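Local coordinates for extracellular ligand-binding receptor (Desulfitobacterium hafniense, PDB 4Q6B), which probably serves as the substrate-binding component of an ABC transporter for amino acids, holding leucine in the cleft between its two lobes, at residues 173-178 with 190-195; 140-145 with 224-229; 178-183 with 215-220; 342-345 with 350-353. One frame throughout, in Å; residues are numbered along the deposited sequence.

Contact 1 (173-178 with 190-195); sequences IVDRFN and YDKWQA. With CA (calcium ion), chain E.
Asp175 and Trp193 meet through one carboxylate oxygen: Trp193 NE1 donates to Asp175 OD2 at 2.8 Å, with an N-H...O angle of 165°. The oxygen lies almost in the indole plane and receives the proton on its anti lone pair, away from OD1. Lys192 NZ comes to the same Asp175 OD2 at 3.1 Å, a salt bridge whose hydrogen bond is weak, and a water adds a further donor. Its sister atom serves the metal: Asp175 OD1 binds the calcium ion at 2.4 Å, the Arg176 carbonyl O binds at 2.3 Å, and five waters complete the shell, one of them the water that donates to OD2. The positive neighbours would probably keep the carboxylate ionised. With CG of Asp175 anti to the backbone N (chi1 -170°), the carboxylate reaches the helix from the strand while still facing the ion. Two residues further along the strand, Phe177 receives the far rim of the indole, Trp193 CZ2 lying over one face of its ring, 3.3 Å from Phe177 CE1; the two planes are inclined at 51°. Tyr148 stacks with Phe177, and Val146 lies against both rings, so the aromatic pair is anchored to strand 144-149. Segment 190-195 of the helix runs nearly antiparallel to segment 173-177 of the edge strand, the packing of a beta-alpha unit in an alpha/beta sandwich, here with a calcium site at the sheet margin.

Contact 2 (140-145 with 224-229); sequences QGHERM and EVPLIA
The imidazole of His142 meets Pro226 at its edge: Pro226 CG lies near the ring plane, 3.9 Å from His142 CE1, and Pro226 CB is almost as close to that carbon. The proline ring therefore abuts the rim of the imidazole instead of covering a face. The neighbouring ring atom, His142 ND1, is hydrogen-bonded to Asp199 OD2. The second oxygen of Asp199 takes the backbone N of Glu143 and of Arg144, so a single carboxylate ties the histidine ring and the start of strand 144-149 together and probably steadies the rotation of the ring that meets the proline. Deeper in, the contact becomes wholly aliphatic. Met145, present as selenomethionine, sends its terminal methyl CE to Ile228 CD1 at 3.6 Å, the two side chains crossing at about a right angle. A bend at the last torsion (chi3 68°) swings that methyl toward the isoleucine although the CB of Met145 does not point there. Leu137 of helix 126-139 touches His142, Met145 and Ile228, bridging the gap between two strands that strand 200-204 separates in the sheet. The closest touches between the segments are carbon on carbon: buried apolar packing where Met145 meets Ile228, van der Waals packing nearer the surface where His142 meets Pro226. The polar end of His142 is served by Asp199, which probably also biases the imidazole toward carrying a proton on ND1.

Contact 3 (178-183 with 215-220); sequences NYYGNL and LVDAKS
Tyr180 and Asp217 supply the polar part of the contact, a very short hydrogen bond of 2.5 Å from Tyr180 OH to Asp217 OD2. Asp217 OD2 lies near the plane of the phenol ring, at its edge, 3.3 Å from Tyr180 CE2. Ring and carboxylate planes stand at 83° to one another. Tyr180 reaches this point because its CG sits between the backbone N and the carbonyl carbon (chi1 61°), sending the ring from the loop toward helix 207-221. Along the way the tyrosine packs on Leu186, Leu189 and Phe214, which hold it between the two helices. The apolar part belongs to Leu183, whose branches divide the work: Leu183 CD2 lies 3.6 Å from Asp217 CB, and CD1 lies 4.0 Å from Ser220 CB, about one helical turn further on. Leu183 thus straddles the carbon bases of two polar residues. Within the helix, Ser220 OG folds back to donate to Val216 O at 3.1 Å; that oxygen also accepts from Ser220 N, the two donors arriving from opposite faces of the carbonyl plane. A capping bond completes the account: Asn182, at the N-cap position, takes Asp185 N on its OD1. The whole joins a capped helix start to the flank of a neighbouring helix on the outer layer of an alpha/beta sandwich.

Contact 4 (342-345 with 350-353); sequences VLKK and RFEY
Glu352 N donates to Lys345 O at 2.7 Å, the shortest polar bond between the strands, and Lys345 N returns the gesture to Glu352 O at 3.0 Å. Together they make Lys345 and Glu352 an antiparallel hydrogen-bonded pair. Each carbonyl has a second, softer donor: Phe351 CA lies 3.4 Å from Lys345 O, and Lys344 CA approaches Glu352 O in the same way. The adjoining pair, Lys344 with Tyr353, is non-hydrogen-bonded and is held by side chains. Lys344 runs extended beyond CG alongside two aromatic residues. Lys344 CB sits over a face of the Phe351 ring, 3.8 Å from the centroid and 20° off the normal, a CH-pi contact, while CD further out passes 3.7 Å from Tyr353 CE1. With CG of Lys344 anti to the carbonyl carbon (chi1 -58°), the straight chain carries the ammonium past both rings. There Lys344 NZ forms a salt bridge with Asp234 and donates to the carbonyls of Phe257 and Phe258. A water 3.0 Å from Lys344 NZ also bonds to Tyr353 OH, so this buried charge is well satisfied. Val342 CG1 meets the edge of the tyrosine ring at Tyr353 CD1, 3.9 Å away. On the other face, Lys345 CB touches Glu352 CG, but the lysine's NZ turns to the carbonyl of Gly251. The N-to-C directions of the two short segments lie 134° apart, well off strictly antiparallel, in this C-terminal beta hairpin, whose last strand closes one edge of a mixed sheet.

In the fold
Contacts 1, 2 and 4 all draw on the mixed seven-stranded sheet, at different places across it. Contact 1 is buried at one margin, on edge strand 172-177, and combines aromatic packing with charge and a metal; contact 4, a surface hairpin at the other margin, combines backbone pairing with a lysine packed against two aromatic rings. Between them, contact 2 is partly buried, spans two non-neighbouring strands and has mostly carbon contacts, with no polar bond between its segments. Contact 3 lies at the surface between a loop with the start of its helix and a second helix, pairing one short polar bond with leucine packing. Backbone pairing of Val174 with Met145 ties contacts 1 and 2, contacts 1 and 3 share Asn178, and Leu227 packs on Leu215 between contacts 2 and 3.

Contact 1 (173-178 with 190-195)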
loop_
_atom_site.group_PDB
_atom_site.type_symbol
_atom_site.label_atom_id
_atom_site.label_comp_id
_atom_site.label_asym_id
_atom_site.label_seq_id
_atom_site.Cartn_x
_atom_site.Cartn_y
_atom_site.Cartn_z
ATOM N N ILE A 173 17.299 -2.719 -19.036
ATOM C CA ILE A 173 17.271 -3.867 -18.157
ATOM C C ILE A 173 18.190 -4.911 -18.774
ATOM O O ILE A 173 17.862 -5.499 -19.805
ATOM C CB ILE A 173 15.846 -4.427 -17.983
ATOM C CG1 ILE A 173 14.910 -3.349 -17.387
ATOM C CG2 ILE A 173 15.863 -5.688 -17.095
ATOM C CD1 ILE A 173 15.414 -2.755 -16.016
ATOM N N VAL A 174 19.352 -5.134 -18.162
ATOM C CA VAL A 174 20.340 -6.018 -18.761
ATOM C C VAL A 174 20.111 -7.493 -18.393
ATOM O O VAL A 174 20.622 -8.379 -19.057
ATOM C CB VAL A 174 21.790 -5.592 -18.408
ATOM C CG1 VAL A 174 22.061 -4.168 -18.913
ATOM C CG2 VAL A 174 22.046 -5.724 -16.897
ATOM N N ASP A 175 19.338 -7.756 -17.336
ATOM C CA ASP A 175 18.979 -9.147 -17.042
ATOM C C ASP A 175 17.759 -9.143 -16.143
ATOM O O ASP A 175 17.588 -8.250 -15.344
ATOM C CB ASP A 175 20.136 -9.886 -16.350
ATOM C CG ASP A 175 19.916 -11.405 -16.248
ATOM O OD1 ASP A 175 19.168 -12.006 -17.083
ATOM O OD2 ASP A 175 20.550 -12.016 -15.336
ATOM N N ARG A 176 16.897 -10.134 -16.295
ATOM C CA ARG A 176 15.834 -10.351 -15.322
ATOM C C ARG A 176 15.922 -11.822 -14.938
ATOM O O ARG A 176 16.356 -12.691 -15.754
ATOM C CB ARG A 176 14.442 -9.982 -15.898
ATOM C CG ARG A 176 13.906 -10.994 -16.874
ATOM C CD ARG A 176 12.392 -10.868 -17.006
ATOM N NE ARG A 176 11.972 -9.493 -17.255
ATOM C CZ ARG A 176 10.709 -9.074 -17.147
ATOM N NH1 ARG A 176 10.398 -7.802 -17.395
ATOM N NH2 ARG A 176 9.758 -9.922 -16.781
ATOM N N PHE A 177 15.631 -12.130 -13.676
ATOM C CA PHE A 177 15.737 -13.518 -13.180
ATOM C C PHE A 177 14.765 -13.744 -12.029
ATOM O O PHE A 177 14.328 -12.779 -11.377
ATOM C CB PHE A 177 17.179 -13.886 -12.775
ATOM C CG PHE A 177 17.655 -13.245 -11.466
ATOM C CD1 PHE A 177 17.804 -11.857 -11.342
ATOM C CD2 PHE A 177 17.955 -14.038 -10.346
ATOM C CE1 PHE A 177 18.274 -11.275 -10.137
ATOM C CE2 PHE A 177 18.424 -13.453 -9.143
ATOM C CZ PHE A 177 18.560 -12.071 -9.035
ATOM N N ASN A 178 14.392 -15.004 -11.798
ATOM C CA ASN A 178 13.404 -15.299 -10.756
ATOM C C ASN A 178 13.791 -16.414 -9.791
ATOM O O ASN A 178 13.027 -16.767 -8.864
ATOM C CB ASN A 178 12.068 -15.594 -11.392
ATOM C CG ASN A 178 12.105 -16.830 -12.284
ATOM O OD1 ASN A 178 12.083 -16.721 -13.506
ATOM N ND2 ASN A 178 12.149 -17.998 -11.677
ATOM N N TYR A 190 26.314 -12.592 -10.583
ATOM C CA TYR A 190 26.941 -11.284 -10.314
ATOM C C TYR A 190 28.128 -11.055 -11.267
ATOM O O TYR A 190 28.341 -9.918 -11.750
ATOM C CB TYR A 190 27.403 -11.238 -8.856
ATOM C CG TYR A 190 27.991 -9.934 -8.364
ATOM C CD1 TYR A 190 27.562 -8.708 -8.860
ATOM C CD2 TYR A 190 28.976 -9.939 -7.379
ATOM C CE1 TYR A 190 28.087 -7.507 -8.362
ATOM C CE2 TYR A 190 29.525 -8.733 -6.891
ATOM C CZ TYR A 190 29.067 -7.545 -7.390
ATOM O OH TYR A 190 29.611 -6.381 -6.903
ATOM N N ASP A 191 28.880 -12.111 -11.556
ATOM C CA ASP A 191 29.918 -12.004 -12.582
ATOM C C ASP A 191 29.384 -11.602 -13.971
ATOM O O ASP A 191 29.970 -10.730 -14.671
ATOM C CB ASP A 191 30.744 -13.277 -12.648
ATOM C CG ASP A 191 31.772 -13.366 -11.529
ATOM O OD1 ASP A 191 32.147 -12.317 -10.971
ATOM O OD2 ASP A 191 32.229 -14.495 -11.228
ATOM N N LYS A 192 28.247 -12.181 -14.349
ATOM C CA LYS A 192 27.628 -11.848 -15.618
ATOM C C LYS A 192 27.113 -10.420 -15.585
ATOM O O LYS A 192 27.337 -9.654 -16.526
ATOM C CB LYS A 192 26.492 -12.816 -15.927
ATOM C CG LYS A 192 25.744 -12.454 -17.187
ATOM C CD LYS A 192 24.700 -13.490 -17.522
ATOM C CE LYS A 192 23.539 -13.434 -16.552
ATOM N NZ LYS A 192 22.270 -13.783 -17.269
ATOM N N TRP A 193 26.431 -10.053 -14.502
ATOM C CA TRP A 193 25.955 -8.682 -14.342
ATOM C C TRP A 193 27.084 -7.631 -14.374
ATOM O O TRP A 193 26.927 -6.536 -14.929
ATOM C CB TRP A 193 25.181 -8.568 -13.032
ATOM C CG TRP A 193 24.006 -9.474 -12.941
ATOM C CD1 TRP A 193 23.313 -10.047 -13.976
ATOM C CD2 TRP A 193 23.381 -9.927 -11.733
ATOM N NE1 TRP A 193 22.290 -10.820 -13.472
ATOM C CE2 TRP A 193 22.293 -10.731 -12.102
ATOM C CE3 TRP A 193 23.622 -9.694 -10.369
ATOM C CZ2 TRP A 193 21.459 -11.343 -11.153
ATOM C CZ3 TRP A 193 22.781 -10.293 -9.419
ATOM C CH2 TRP A 193 21.742 -11.125 -9.813
ATOM N N GLN A 194 28.230 -7.951 -13.789
ATOM C CA GLN A 194 29.348 -7.006 -13.870
ATOM C C GLN A 194 29.780 -6.814 -15.323
ATOM O O GLN A 194 30.092 -5.700 -15.738
ATOM C CB GLN A 194 30.522 -7.472 -13.007
ATOM C CG GLN A 194 30.208 -7.365 -11.516
ATOM C CD GLN A 194 31.270 -8.022 -10.660
ATOM O OE1 GLN A 194 30.969 -8.822 -9.772
ATOM N NE2 GLN A 194 32.525 -7.705 -10.936
ATOM N N ALA A 195 29.784 -7.896 -16.096
ATOM C CA ALA A 195 30.208 -7.819 -17.486
ATOM C C ALA A 195 29.223 -6.959 -18.309
ATOM O O ALA A 195 29.609 -6.342 -19.315
ATOM C CB ALA A 195 30.363 -9.245 -18.077
HETATM CA CA CA E . 17.668 -13.917 -17.248
HETATM O O HOH W 1 19.295 -14.633 -15.678
HETATM O O HOH W 2 16.884 -12.120 -18.680
HETATM O O HOH W 3 16.707 -16.384 -16.377
HETATM O O HOH W 4 15.718 -14.723 -18.045
HETATM O O HOH W 5 19.051 -14.362 -18.835
#

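Contact 2 (140-145 with 224-229)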
loop_
_atom_site.group_PDB
_atom_site.type_symbol
_atom_site.label_atom_id
_atom_site.label_comp_id
_atom_site.label_asym_id
_atom_site.label_seq_id
_atom_site.Cartn_x
_atom_site.Cartn_y
_atom_site.Cartn_z
ATOM N N GLN A 140 19.319 9.791 -10.529
ATOM C CA GLN A 140 20.491 9.364 -9.762
ATOM C C GLN A 140 21.597 8.751 -10.624
ATOM O O GLN A 140 22.669 8.431 -10.132
ATOM C CB GLN A 140 20.094 8.446 -8.601
ATOM C CG GLN A 140 19.223 9.140 -7.588
ATOM C CD GLN A 140 19.987 10.219 -6.857
ATOM O OE1 GLN A 140 20.968 9.927 -6.168
ATOM N NE2 GLN A 140 19.577 11.471 -7.025
ATOM N N GLY A 141 21.367 8.598 -11.913
ATOM C CA GLY A 141 22.460 8.159 -12.787
ATOM C C GLY A 141 22.427 6.662 -13.098
ATOM O O GLY A 141 23.404 6.132 -13.639
ATOM N N HIS A 142 21.338 5.977 -12.780
ATOM C CA HIS A 142 21.233 4.591 -13.192
ATOM C C HIS A 142 21.005 4.471 -14.680
ATOM O O HIS A 142 20.247 5.232 -15.251
ATOM C CB HIS A 142 20.145 3.879 -12.419
ATOM C CG HIS A 142 20.487 3.700 -10.983
ATOM N ND1 HIS A 142 21.109 2.571 -10.507
ATOM C CD2 HIS A 142 20.360 4.534 -9.930
ATOM C CE1 HIS A 142 21.324 2.708 -9.214
ATOM N NE2 HIS A 142 20.869 3.886 -8.837
ATOM N N GLU A 143 21.679 3.507 -15.296
ATOM C CA GLU A 143 21.535 3.263 -16.731
ATOM C C GLU A 143 21.300 1.809 -17.118
ATOM O O GLU A 143 20.728 1.541 -18.179
ATOM C CB GLU A 143 22.783 3.749 -17.491
ATOM C CG GLU A 143 23.112 5.210 -17.201
ATOM C CD GLU A 143 23.999 5.859 -18.242
ATOM O OE1 GLU A 143 24.561 5.152 -19.088
ATOM O OE2 GLU A 143 24.114 7.099 -18.205
ATOM N N ARG A 144 21.854 0.865 -16.337
ATOM C CA ARG A 144 21.829 -0.571 -16.672
ATOM C C ARG A 144 21.440 -1.336 -15.403
ATOM O O ARG A 144 22.206 -1.365 -14.458
ATOM C CB ARG A 144 23.209 -1.038 -17.147
ATOM C CG ARG A 144 23.789 -0.220 -18.313
ATOM C CD ARG A 144 24.850 -0.953 -19.164
ATOM N NE ARG A 144 24.248 -1.165 -20.485
ATOM C CZ ARG A 144 24.310 -2.274 -21.219
ATOM N NH1 ARG A 144 25.015 -3.335 -20.824
ATOM N NH2 ARG A 144 23.671 -2.309 -22.382
HETATM N N MSE A 145 20.241 -1.915 -15.350
HETATM C CA MSE A 145 19.777 -2.491 -14.090
HETATM C C MSE A 145 19.341 -3.952 -14.279
HETATM O O MSE A 145 19.078 -4.424 -15.407
HETATM C CB MSE A 145 18.627 -1.653 -13.500
HETATM C CG MSE A 145 19.103 -0.272 -12.986
HETATM SE SE MSE A 145 17.666 0.644 -12.141
HETATM C CE MSE A 145 17.443 -0.528 -10.567
ATOM N N GLU A 224 27.534 -4.990 -4.595
ATOM C CA GLU A 224 27.823 -3.649 -4.095
ATOM C C GLU A 224 26.740 -2.627 -4.488
ATOM O O GLU A 224 26.549 -1.597 -3.817
ATOM C CB GLU A 224 29.214 -3.215 -4.613
ATOM C CG GLU A 224 29.772 -1.947 -3.988
ATOM C CD GLU A 224 30.377 -2.202 -2.613
ATOM O OE1 GLU A 224 29.899 -1.578 -1.626
ATOM O OE2 GLU A 224 31.320 -3.032 -2.520
ATOM N N VAL A 225 26.011 -2.930 -5.562
ATOM C CA VAL A 225 25.160 -1.934 -6.197
ATOM C C VAL A 225 23.883 -1.644 -5.419
ATOM O O VAL A 225 23.475 -2.462 -4.591
ATOM C CB VAL A 225 24.769 -2.389 -7.601
ATOM C CG1 VAL A 225 26.071 -2.688 -8.401
ATOM C CG2 VAL A 225 23.896 -3.640 -7.536
ATOM N N PRO A 226 23.279 -0.457 -5.643
ATOM C CA PRO A 226 22.044 -0.155 -4.907
ATOM C C PRO A 226 20.938 -1.160 -5.133
ATOM O O PRO A 226 20.771 -1.657 -6.247
ATOM C CB PRO A 226 21.605 1.173 -5.514
ATOM C CG PRO A 226 22.926 1.882 -5.798
ATOM C CD PRO A 226 23.827 0.749 -6.306
ATOM N N LEU A 227 20.174 -1.445 -4.070
ATOM C CA LEU A 227 19.022 -2.342 -4.139
ATOM C C LEU A 227 17.772 -1.478 -3.948
ATOM O O LEU A 227 17.765 -0.552 -3.110
ATOM C CB LEU A 227 19.085 -3.432 -3.047
ATOM C CG LEU A 227 20.394 -4.234 -2.970
ATOM C CD1 LEU A 227 20.245 -5.327 -1.939
ATOM C CD2 LEU A 227 20.701 -4.856 -4.336
ATOM N N ILE A 228 16.753 -1.769 -4.754
ATOM C CA ILE A 228 15.503 -0.991 -4.750
ATOM C C ILE A 228 14.341 -1.951 -4.689
ATOM O O ILE A 228 14.367 -3.018 -5.340
ATOM C CB ILE A 228 15.404 -0.125 -6.054
ATOM C CG1 ILE A 228 16.574 0.851 -6.138
ATOM C CG2 ILE A 228 14.086 0.669 -6.079
ATOM C CD1 ILE A 228 17.659 0.449 -7.109
ATOM N N ALA A 229 13.307 -1.603 -3.915
ATOM C CA ALA A 229 12.142 -2.484 -3.766
ATOM C C ALA A 229 10.866 -1.663 -3.563
ATOM O O ALA A 229 10.918 -0.441 -3.363
ATOM C CB ALA A 229 12.358 -3.438 -2.597
#

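Contact 3 (178-183 with 215-220)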
loop_
_atom_site.group_PDB
_atom_site.type_symbol
_atom_site.label_atom_id
_atom_site.label_comp_id
_atom_site.label_asym_id
_atom_site.label_seq_id
_atom_site.Cartn_x
_atom_site.Cartn_y
_atom_site.Cartn_z
ATOM N N ASN A 178 14.392 -15.004 -11.798
ATOM C CA ASN A 178 13.404 -15.299 -10.756
ATOM C C ASN A 178 13.791 -16.414 -9.791
ATOM O O ASN A 178 13.027 -16.767 -8.864
ATOM C CB ASN A 178 12.068 -15.594 -11.392
ATOM C CG ASN A 178 12.105 -16.830 -12.284
ATOM O OD1 ASN A 178 12.083 -16.721 -13.506
ATOM N ND2 ASN A 178 12.149 -17.998 -11.677
ATOM N N TYR A 179 14.970 -16.992 -10.014
ATOM C CA TYR A 179 15.441 -18.083 -9.167
ATOM C C TYR A 179 16.954 -18.164 -9.195
ATOM O O TYR A 179 17.551 -17.999 -10.262
ATOM C CB TYR A 179 14.874 -19.422 -9.636
ATOM C CG TYR A 179 15.257 -20.598 -8.747
ATOM C CD1 TYR A 179 14.669 -20.760 -7.509
ATOM C CD2 TYR A 179 16.214 -21.553 -9.142
ATOM C CE1 TYR A 179 14.994 -21.807 -6.677
ATOM C CE2 TYR A 179 16.545 -22.610 -8.308
ATOM C CZ TYR A 179 15.947 -22.727 -7.082
ATOM O OH TYR A 179 16.246 -23.771 -6.250
ATOM N N TYR A 180 17.552 -18.456 -8.034
ATOM C CA TYR A 180 18.939 -18.924 -7.956
ATOM C C TYR A 180 19.000 -20.039 -6.915
ATOM O O TYR A 180 18.289 -19.964 -5.910
ATOM C CB TYR A 180 19.898 -17.761 -7.612
ATOM C CG TYR A 180 19.638 -17.101 -6.285
ATOM C CD1 TYR A 180 18.622 -16.170 -6.128
ATOM C CD2 TYR A 180 20.415 -17.400 -5.189
ATOM C CE1 TYR A 180 18.390 -15.579 -4.906
ATOM C CE2 TYR A 180 20.181 -16.821 -3.966
ATOM C CZ TYR A 180 19.169 -15.925 -3.832
ATOM O OH TYR A 180 18.955 -15.379 -2.602
ATOM N N GLY A 181 19.820 -21.067 -7.154
ATOM C CA GLY A 181 19.827 -22.242 -6.301
ATOM C C GLY A 181 20.685 -22.190 -5.051
ATOM O O GLY A 181 20.390 -22.884 -4.077
ATOM N N ASN A 182 21.778 -21.428 -5.089
ATOM C CA ASN A 182 22.706 -21.348 -3.955
ATOM C C ASN A 182 23.593 -20.129 -4.133
ATOM O O ASN A 182 23.465 -19.405 -5.126
ATOM C CB ASN A 182 23.520 -22.647 -3.692
ATOM C CG ASN A 182 24.378 -23.070 -4.862
ATOM O OD1 ASN A 182 24.547 -22.334 -5.845
ATOM N ND2 ASN A 182 24.937 -24.275 -4.762
ATOM N N LEU A 183 24.467 -19.866 -3.176
ATOM C CA LEU A 183 25.262 -18.640 -3.231
ATOM C C LEU A 183 26.292 -18.651 -4.382
ATOM O O LEU A 183 26.550 -17.620 -5.005
ATOM C CB LEU A 183 25.960 -18.408 -1.892
ATOM C CG LEU A 183 25.094 -17.869 -0.758
ATOM C CD1 LEU A 183 25.957 -17.658 0.502
ATOM C CD2 LEU A 183 24.446 -16.564 -1.189
ATOM N N LEU A 215 18.235 -10.279 -0.124
ATOM C CA LEU A 215 18.987 -9.158 0.436
ATOM C C LEU A 215 20.188 -9.678 1.228
ATOM O O LEU A 215 21.349 -9.263 1.024
ATOM C CB LEU A 215 18.036 -8.365 1.328
ATOM C CG LEU A 215 18.467 -7.124 2.084
ATOM C CD1 LEU A 215 18.996 -6.129 1.111
ATOM C CD2 LEU A 215 17.239 -6.552 2.778
ATOM N N VAL A 216 19.916 -10.637 2.101
ATOM C CA VAL A 216 20.949 -11.251 2.912
ATOM C C VAL A 216 21.964 -11.984 2.034
ATOM O O VAL A 216 23.189 -11.875 2.248
ATOM C CB VAL A 216 20.313 -12.217 3.926
ATOM C CG1 VAL A 216 21.353 -13.068 4.593
ATOM C CG2 VAL A 216 19.534 -11.397 4.962
ATOM N N ASP A 217 21.466 -12.734 1.048
ATOM C CA ASP A 217 22.379 -13.483 0.185
ATOM C C ASP A 217 23.262 -12.526 -0.650
ATOM O O ASP A 217 24.452 -12.814 -0.850
ATOM C CB ASP A 217 21.633 -14.424 -0.763
ATOM C CG ASP A 217 21.057 -15.632 -0.066
ATOM O OD1 ASP A 217 21.468 -15.943 1.067
ATOM O OD2 ASP A 217 20.186 -16.284 -0.667
ATOM N N ALA A 218 22.656 -11.455 -1.160
ATOM C CA ALA A 218 23.366 -10.412 -1.913
ATOM C C ALA A 218 24.509 -9.854 -1.065
ATOM O O ALA A 218 25.634 -9.654 -1.558
ATOM C CB ALA A 218 22.397 -9.282 -2.329
ATOM N N LYS A 219 24.250 -9.615 0.215
ATOM C CA LYS A 219 25.339 -9.098 1.061
ATOM C C LYS A 219 26.427 -10.131 1.280
ATOM O O LYS A 219 27.608 -9.797 1.343
ATOM C CB LYS A 219 24.825 -8.496 2.383
ATOM C CG LYS A 219 23.756 -7.376 2.215
ATOM C CD LYS A 219 24.207 -6.130 1.414
ATOM C CE LYS A 219 23.026 -5.157 1.189
ATOM N NZ LYS A 219 23.304 -3.904 0.391
ATOM N N SER A 220 26.049 -11.398 1.373
ATOM C CA SER A 220 27.036 -12.471 1.534
ATOM C C SER A 220 27.984 -12.581 0.352
ATOM O O SER A 220 29.175 -12.822 0.524
ATOM C CB SER A 220 26.339 -13.826 1.723
ATOM O OG SER A 220 25.567 -13.829 2.911
#

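Contact 4 (342-345 with 350-353)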
loop_
_atom_site.group_PDB
_atom_site.type_symbol
_atom_site.label_atom_id
_atom_site.label_comp_id
_atom_site.label_asym_id
_atom_site.label_seq_id
_atom_site.Cartn_x
_atom_site.Cartn_y
_atom_site.Cartn_z
ATOM N N VAL A 342 6.032 7.961 -1.538
ATOM C CA VAL A 342 7.144 8.499 -0.738
ATOM C C VAL A 342 8.310 7.527 -0.871
ATOM O O VAL A 342 8.132 6.310 -0.656
ATOM C CB VAL A 342 6.702 8.578 0.741
ATOM C CG1 VAL A 342 7.874 8.994 1.687
ATOM C CG2 VAL A 342 5.534 9.554 0.912
ATOM N N LEU A 343 9.456 8.022 -1.296
ATOM C CA LEU A 343 10.652 7.180 -1.418
ATOM C C LEU A 343 11.415 7.237 -0.091
ATOM O O LEU A 343 11.621 8.313 0.508
ATOM C CB LEU A 343 11.531 7.642 -2.569
ATOM C CG LEU A 343 10.840 7.694 -3.938
ATOM C CD1 LEU A 343 11.879 7.886 -5.051
ATOM C CD2 LEU A 343 10.089 6.421 -4.197
ATOM N N LYS A 344 11.830 6.064 0.372
ATOM C CA LYS A 344 12.404 5.927 1.717
ATOM C C LYS A 344 13.687 5.166 1.601
ATOM O O LYS A 344 13.697 4.120 0.976
ATOM C CB LYS A 344 11.428 5.108 2.572
ATOM C CG LYS A 344 10.028 5.733 2.661
ATOM C CD LYS A 344 9.157 5.093 3.723
ATOM C CE LYS A 344 7.773 5.745 3.673
ATOM N NZ LYS A 344 6.851 5.186 4.676
ATOM N N LYS A 345 14.770 5.680 2.179
ATOM C CA LYS A 345 16.080 5.040 2.091
ATOM C C LYS A 345 16.586 4.672 3.496
ATOM O O LYS A 345 16.611 5.517 4.404
ATOM C CB LYS A 345 17.073 5.948 1.374
ATOM C CG LYS A 345 18.388 5.271 0.970
ATOM C CD LYS A 345 19.183 6.216 0.097
ATOM C CE LYS A 345 20.429 5.569 -0.466
ATOM N NZ LYS A 345 20.080 4.480 -1.419
ATOM N N ARG A 350 17.096 3.192 10.039
ATOM C CA ARG A 350 15.961 4.107 9.956
ATOM C C ARG A 350 15.767 4.547 8.509
ATOM O O ARG A 350 16.754 4.707 7.785
ATOM C CB ARG A 350 16.209 5.333 10.857
ATOM C CG ARG A 350 16.564 4.975 12.319
ATOM C CD ARG A 350 16.747 6.207 13.221
ATOM N NE ARG A 350 17.296 5.875 14.541
ATOM C CZ ARG A 350 18.578 5.599 14.765
ATOM N NH1 ARG A 350 19.430 5.590 13.748
ATOM N NH2 ARG A 350 19.020 5.320 15.995
ATOM N N PHE A 351 14.518 4.771 8.109
ATOM C CA PHE A 351 14.234 5.369 6.807
ATOM C C PHE A 351 14.502 6.876 6.867
ATOM O O PHE A 351 14.069 7.562 7.808
ATOM C CB PHE A 351 12.785 5.132 6.376
ATOM C CG PHE A 351 12.525 3.767 5.785
ATOM C CD1 PHE A 351 13.435 3.188 4.910
ATOM C CD2 PHE A 351 11.342 3.082 6.080
ATOM C CE1 PHE A 351 13.195 1.936 4.355
ATOM C CE2 PHE A 351 11.090 1.822 5.526
ATOM C CZ PHE A 351 12.022 1.250 4.665
ATOM N N GLU A 352 15.254 7.378 5.891
ATOM C CA GLU A 352 15.260 8.809 5.603
ATOM C C GLU A 352 14.321 9.075 4.429
ATOM O O GLU A 352 14.039 8.189 3.601
ATOM C CB GLU A 352 16.659 9.323 5.323
ATOM C CG GLU A 352 17.151 9.158 3.900
ATOM C CD GLU A 352 18.494 9.880 3.672
ATOM O OE1 GLU A 352 19.556 9.205 3.646
ATOM O OE2 GLU A 352 18.485 11.128 3.521
ATOM N N TYR A 353 13.804 10.288 4.353
ATOM C CA TYR A 353 12.702 10.528 3.425
ATOM C C TYR A 353 13.129 11.448 2.313
ATOM O O TYR A 353 13.499 12.599 2.554
ATOM C CB TYR A 353 11.471 11.081 4.169
ATOM C CG TYR A 353 10.988 10.117 5.193
ATOM C CD1 TYR A 353 10.189 9.058 4.821
ATOM C CD2 TYR A 353 11.409 10.205 6.517
ATOM C CE1 TYR A 353 9.770 8.137 5.732
ATOM C CE2 TYR A 353 10.980 9.283 7.462
ATOM C CZ TYR A 353 10.195 8.239 7.049
ATOM O OH TYR A 353 9.768 7.310 7.951
HETATM O O HOH W 6 7.391 5.882 7.504
#